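Local coordinates for glutathione S-transferase family protein (Pseudomonas putida, PDB 3LXZ) that probably conjugates reduced glutathione to a wide range of hydrophobic electrophiles, as a glutathione transferase, at residues Tyr100-Leu103 / Cys108-Glu111; Asp129-Phe134 / Ile176-Asp181. All coordinates share one frame; numbering follows the deposited sequence.

Contact 1: residues Tyr100-Leu103 / Cys108-Glu111; sequences YIEL and CYAE
Beside the glutathione site, in the helical C-terminal domain of the glutathione transferase fold, Glu102 near the end of helix 84-106 meets Tyr109 at the start of helix 109-114. The example illustrates how a single buried polar bond can bridge the break between consecutive helices. Tyr109 points its CB toward helix 84-106, and its phenol group donates from OH to Glu102 OE2 at 2.7 Å. The carboxylate reaches this position because CG of Glu102 lies anti to the backbone N (chi1 -154°) while the chain bends at the next bond. Carboxylate and ring planes stand 68° apart, and the two side chains cross at about a right angle. Both are buried, but the carboxylate is well supplied with donors: OE2 also accepts from Asn12 ND2, and OE1 from Tyr13 OH, while OE1 forms a salt bridge with Arg106 NE. Arg106 is a glutathione-binding residue, though this chain holds no glutathione, so Glu102 probably orients its guanidinium group from the second shell. Tyr109 in turn touches Leu165 and Phe113. The phenol oxygen approaches from 43° out of the carboxylate plane, and Glu102 OE2 lies at the edge of the Tyr109 ring, near its plane, 3.4 Å from Tyr109 CE2.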
loop_
_atom_site.group_PDB
_atom_site.type_symbol
_atom_site.label_atom_id
_atom_site.label_comp_id
_atom_site.label_asym_id
_atom_site.label_seq_id
_atom_site.Cartn_x
_atom_site.Cartn_y
_atom_site.Cartn_z
ATOM N N TYR A 100 -4.321 0.430 6.867
ATOM C CA TYR A 100 -5.122 1.058 7.925
ATOM C C TYR A 100 -5.246 0.223 9.167
ATOM O O TYR A 100 -5.778 0.705 10.196
ATOM C CB TYR A 100 -6.515 1.505 7.422
ATOM C CG TYR A 100 -6.400 2.300 6.145
ATOM C CD1 TYR A 100 -5.545 3.400 6.074
ATOM C CD2 TYR A 100 -7.085 1.905 5.013
ATOM C CE1 TYR A 100 -5.385 4.118 4.873
ATOM C CE2 TYR A 100 -6.953 2.596 3.817
ATOM C CZ TYR A 100 -6.095 3.701 3.755
ATOM O OH TYR A 100 -5.993 4.360 2.554
ATOM N N ILE A 101 -4.715 -0.994 9.117
ATOM C CA ILE A 101 -4.679 -1.865 10.314
ATOM C C ILE A 101 -3.262 -2.333 10.581
ATOM O O ILE A 101 -2.701 -2.022 11.627
ATOM C CB ILE A 101 -5.684 -3.030 10.248
ATOM C CG1 ILE A 101 -7.118 -2.465 10.246
ATOM C CG2 ILE A 101 -5.435 -4.001 11.419
ATOM C CD1 ILE A 101 -8.203 -3.517 10.286
ATOM N N GLU A 102 -2.642 -3.001 9.606
ATOM C CA GLU A 102 -1.300 -3.536 9.844
ATOM C C GLU A 102 -0.219 -2.462 10.134
ATOM O O GLU A 102 0.486 -2.551 11.132
ATOM C CB GLU A 102 -0.875 -4.458 8.708
ATOM C CG GLU A 102 0.189 -5.547 9.193
ATOM C CD GLU A 102 1.596 -5.029 9.506
ATOM O OE1 GLU A 102 2.079 -4.061 8.849
ATOM O OE2 GLU A 102 2.252 -5.641 10.390
ATOM N N LEU A 103 -0.106 -1.448 9.267
ATOM C CA LEU A 103 0.911 -0.415 9.446
ATOM C C LEU A 103 0.734 0.379 10.729
ATOM O O LEU A 103 1.707 0.547 11.472
ATOM C CB LEU A 103 1.036 0.520 8.236
ATOM C CG LEU A 103 1.500 -0.177 6.925
ATOM C CD1 LEU A 103 1.735 0.915 5.882
ATOM C CD2 LEU A 103 2.740 -1.038 7.131
ATOM N N CYS A 108 3.436 0.151 16.936
ATOM C CA CYS A 108 3.450 -0.193 18.335
ATOM C C CYS A 108 4.025 -1.563 18.634
ATOM O O CYS A 108 3.938 -1.995 19.777
ATOM C CB CYS A 108 2.048 -0.097 18.921
ATOM S SG CYS A 108 1.400 1.584 18.948
ATOM N N TYR A 109 4.599 -2.256 17.638
ATOM C CA TYR A 109 5.157 -3.601 17.898
ATOM C C TYR A 109 6.355 -3.545 18.853
ATOM O O TYR A 109 6.595 -4.495 19.608
ATOM C CB TYR A 109 5.568 -4.351 16.618
ATOM C CG TYR A 109 4.441 -4.765 15.665
ATOM C CD1 TYR A 109 3.095 -4.738 16.044
ATOM C CD2 TYR A 109 4.753 -5.221 14.386
ATOM C CE1 TYR A 109 2.087 -5.118 15.139
ATOM C CE2 TYR A 109 3.761 -5.625 13.482
ATOM C CZ TYR A 109 2.429 -5.574 13.859
ATOM O OH TYR A 109 1.468 -5.944 12.931
ATOM N N ALA A 110 7.083 -2.423 18.833
ATOM C CA ALA A 110 8.172 -2.227 19.785
ATOM C C ALA A 110 7.699 -2.476 21.213
ATOM O O ALA A 110 8.369 -3.170 21.966
ATOM C CB ALA A 110 8.786 -0.845 19.640
ATOM N N GLU A 111 6.543 -1.932 21.578
ATOM C CA GLU A 111 6.021 -2.059 22.934
ATOM C C GLU A 111 5.328 -3.398 23.169
ATOM O O GLU A 111 5.567 -4.060 24.188
ATOM C CB GLU A 111 5.077 -0.914 23.267
ATOM C CG GLU A 111 4.630 -0.921 24.726
ATOM C CD GLU A 111 3.921 0.349 25.142
ATOM O OE1 GLU A 111 2.999 0.248 25.970
ATOM O OE2 GLU A 111 4.277 1.445 24.649
#

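Contact 2: residues Asp129-Phe134 / Ile176-Asp181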
loop_
_atom_site.group_PDB
_atom_site.type_symbol
_atom_site.label_atom_id
_atom_site.label_comp_id
_atom_site.label_asym_id
_atom_site.label_seq_id
_atom_site.Cartn_x
_atom_site.Cartn_y
_atom_site.Cartn_z
ATOM N N ASP A 129 -5.809 5.728 14.248
ATOM C CA ASP A 129 -5.668 5.010 12.961
ATOM C C ASP A 129 -6.305 3.610 12.996
ATOM O O ASP A 129 -6.968 3.198 12.026
ATOM C CB ASP A 129 -4.200 4.913 12.534
ATOM C CG ASP A 129 -3.648 6.213 12.001
ATOM O OD1 ASP A 129 -4.422 7.127 11.637
ATOM O OD2 ASP A 129 -2.405 6.311 11.902
ATOM N N LEU A 130 -6.096 2.885 14.097
ATOM C CA LEU A 130 -6.681 1.547 14.260
ATOM C C LEU A 130 -8.183 1.553 14.421
ATOM O O LEU A 130 -8.900 0.759 13.799
ATOM C CB LEU A 130 -6.035 0.795 15.407
ATOM C CG LEU A 130 -4.652 0.301 14.989
ATOM C CD1 LEU A 130 -3.823 -0.075 16.163
ATOM C CD2 LEU A 130 -4.826 -0.872 14.046
ATOM N N LEU A 131 -8.672 2.477 15.235
ATOM C CA LEU A 131 -10.102 2.661 15.326
ATOM C C LEU A 131 -10.697 2.930 13.932
ATOM O O LEU A 131 -11.735 2.384 13.586
ATOM C CB LEU A 131 -10.439 3.807 16.279
ATOM C CG LEU A 131 -10.310 3.470 17.755
ATOM C CD1 LEU A 131 -10.713 4.712 18.578
ATOM C CD2 LEU A 131 -11.193 2.248 18.188
ATOM N N ALA A 132 -10.037 3.760 13.128
ATOM C CA ALA A 132 -10.600 4.045 11.805
ATOM C C ALA A 132 -10.451 2.840 10.870
ATOM O O ALA A 132 -11.331 2.549 10.044
ATOM C CB ALA A 132 -9.963 5.317 11.198
ATOM N N GLY A 133 -9.355 2.109 11.029
ATOM C CA GLY A 133 -9.076 0.991 10.132
ATOM C C GLY A 133 -10.043 -0.145 10.371
ATOM O O GLY A 133 -10.537 -0.785 9.426
ATOM N N PHE A 134 -10.313 -0.410 11.640
ATOM C CA PHE A 134 -11.306 -1.425 12.008
ATOM C C PHE A 134 -12.720 -1.007 11.583
ATOM O O PHE A 134 -13.498 -1.862 11.138
ATOM C CB PHE A 134 -11.229 -1.765 13.509
ATOM C CG PHE A 134 -10.192 -2.800 13.816
ATOM C CD1 PHE A 134 -10.430 -4.135 13.502
ATOM C CD2 PHE A 134 -8.966 -2.454 14.374
ATOM C CE1 PHE A 134 -9.456 -5.131 13.752
ATOM C CE2 PHE A 134 -7.987 -3.464 14.654
ATOM C CZ PHE A 134 -8.237 -4.795 14.328
ATOM N N ILE A 176 -7.740 -1.585 24.447
ATOM C CA ILE A 176 -8.931 -1.707 23.584
ATOM C C ILE A 176 -8.908 -3.085 22.930
ATOM O O ILE A 176 -7.897 -3.498 22.369
ATOM C CB ILE A 176 -8.957 -0.644 22.448
ATOM C CG1 ILE A 176 -8.783 0.778 22.989
ATOM C CG2 ILE A 176 -10.229 -0.763 21.588
ATOM C CD1 ILE A 176 -8.600 1.845 21.881
ATOM N N ASP A 177 -10.009 -3.814 23.029
ATOM C CA ASP A 177 -10.121 -5.095 22.336
ATOM C C ASP A 177 -10.962 -4.801 21.110
ATOM O O ASP A 177 -12.173 -4.648 21.203
ATOM C CB ASP A 177 -10.759 -6.152 23.267
ATOM C CG ASP A 177 -10.853 -7.532 22.644
ATOM O OD1 ASP A 177 -10.659 -7.686 21.415
ATOM O OD2 ASP A 177 -11.151 -8.500 23.398
ATOM N N PHE A 178 -10.306 -4.681 19.961
ATOM C CA PHE A 178 -11.014 -4.375 18.737
ATOM C C PHE A 178 -11.970 -5.506 18.351
ATOM O O PHE A 178 -13.002 -5.273 17.744
ATOM C CB PHE A 178 -10.031 -4.088 17.576
ATOM C CG PHE A 178 -9.085 -2.930 17.838
ATOM C CD1 PHE A 178 -9.540 -1.618 17.845
ATOM C CD2 PHE A 178 -7.739 -3.167 18.044
ATOM C CE1 PHE A 178 -8.662 -0.559 18.090
ATOM C CE2 PHE A 178 -6.853 -2.108 18.290
ATOM C CZ PHE A 178 -7.323 -0.821 18.311
ATOM N N LEU A 179 -11.634 -6.737 18.686
ATOM C CA LEU A 179 -12.460 -7.853 18.237
ATOM C C LEU A 179 -13.667 -8.127 19.156
ATOM O O LEU A 179 -14.588 -8.828 18.752
ATOM C CB LEU A 179 -11.609 -9.105 18.037
ATOM C CG LEU A 179 -10.571 -9.029 16.913
ATOM C CD1 LEU A 179 -9.685 -10.281 16.900
ATOM C CD2 LEU A 179 -11.249 -8.850 15.555
ATOM N N ALA A 180 -13.683 -7.536 20.354
ATOM C CA ALA A 180 -14.806 -7.727 21.291
ATOM C C ALA A 180 -16.155 -7.242 20.750
ATOM O O ALA A 180 -17.185 -7.817 21.096
ATOM C CB ALA A 180 -14.513 -7.071 22.649
ATOM N N ASP A 181 -16.123 -6.188 19.928
ATOM C CA ASP A 181 -17.320 -5.623 19.296
ATOM C C ASP A 181 -17.387 -5.797 17.768
ATOM O O ASP A 181 -18.083 -5.041 17.078
ATOM C CB ASP A 181 -17.485 -4.148 19.676
ATOM C CG ASP A 181 -18.568 -3.940 20.716
ATOM O OD1 ASP A 181 -18.600 -4.707 21.706
ATOM O OD2 ASP A 181 -19.402 -3.022 20.525
#
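Phe178, in the loop between helices 154-174 and 183-193, packs against Leu130, Leu131 and Phe134 of helix 120-140, a worked case of an aromatic residue fastening a loop to a helix bundle. Its CB sits over the middle of the Phe134 ring in a CH-pi contact, 3.6 Å from the centroid. With CG anti to the carbonyl carbon (chi1 -59°), the ring runs on toward the helix, and Phe178 CG lies 3.4 Å from Phe134 CE2. Farther out, Phe178 CD1 is 3.6 Å from Phe134 CD2, while Phe178 CD2 stays by Phe134 CE2. The planes differ by only 13°, yet the rings are strongly offset. Phe178 CE1 then meets Leu131 CD2 at 3.8 Å, in the ring plane at its edge; Phe178 CE2 lies 4.0 Å from Phe134 CE2, and Phe178 CZ ends 3.6 Å from Leu130 CB. Cut back to alanine, the side chain would probably lose its ring contact with Phe134 and open a gap beside Leu130 and Leu131. A weak bond from Lys138 NZ to Asp181 O adds a polar touch farther along the helix, but these four side chains meet through carbon alone, so their hold depends on shape and dispersion.

How the contacts relate
From the N terminus, the chain passes through the thioredoxin-like domain into helix 84-106; contact 1 opens near the end of that helix, at 100-103, and closes a few residues later at 108-111, across a short turn. The path then runs along helix 120-140, opens contact 2 there, goes on through helix 154-174 and returns to close the longer loop at 176-181. The two closures are in series, neither nested nor crossed. In space they adjoin, their centres about 12 Å apart, because helices 84-106 and 120-140 pack together: Ile101 O lies 3.4 Å from Leu130 CD2, and Ile101 CD1 reaches Phe134. One helical domain thus carries a polar closure near the glutathione site and a largely apolar one farther out.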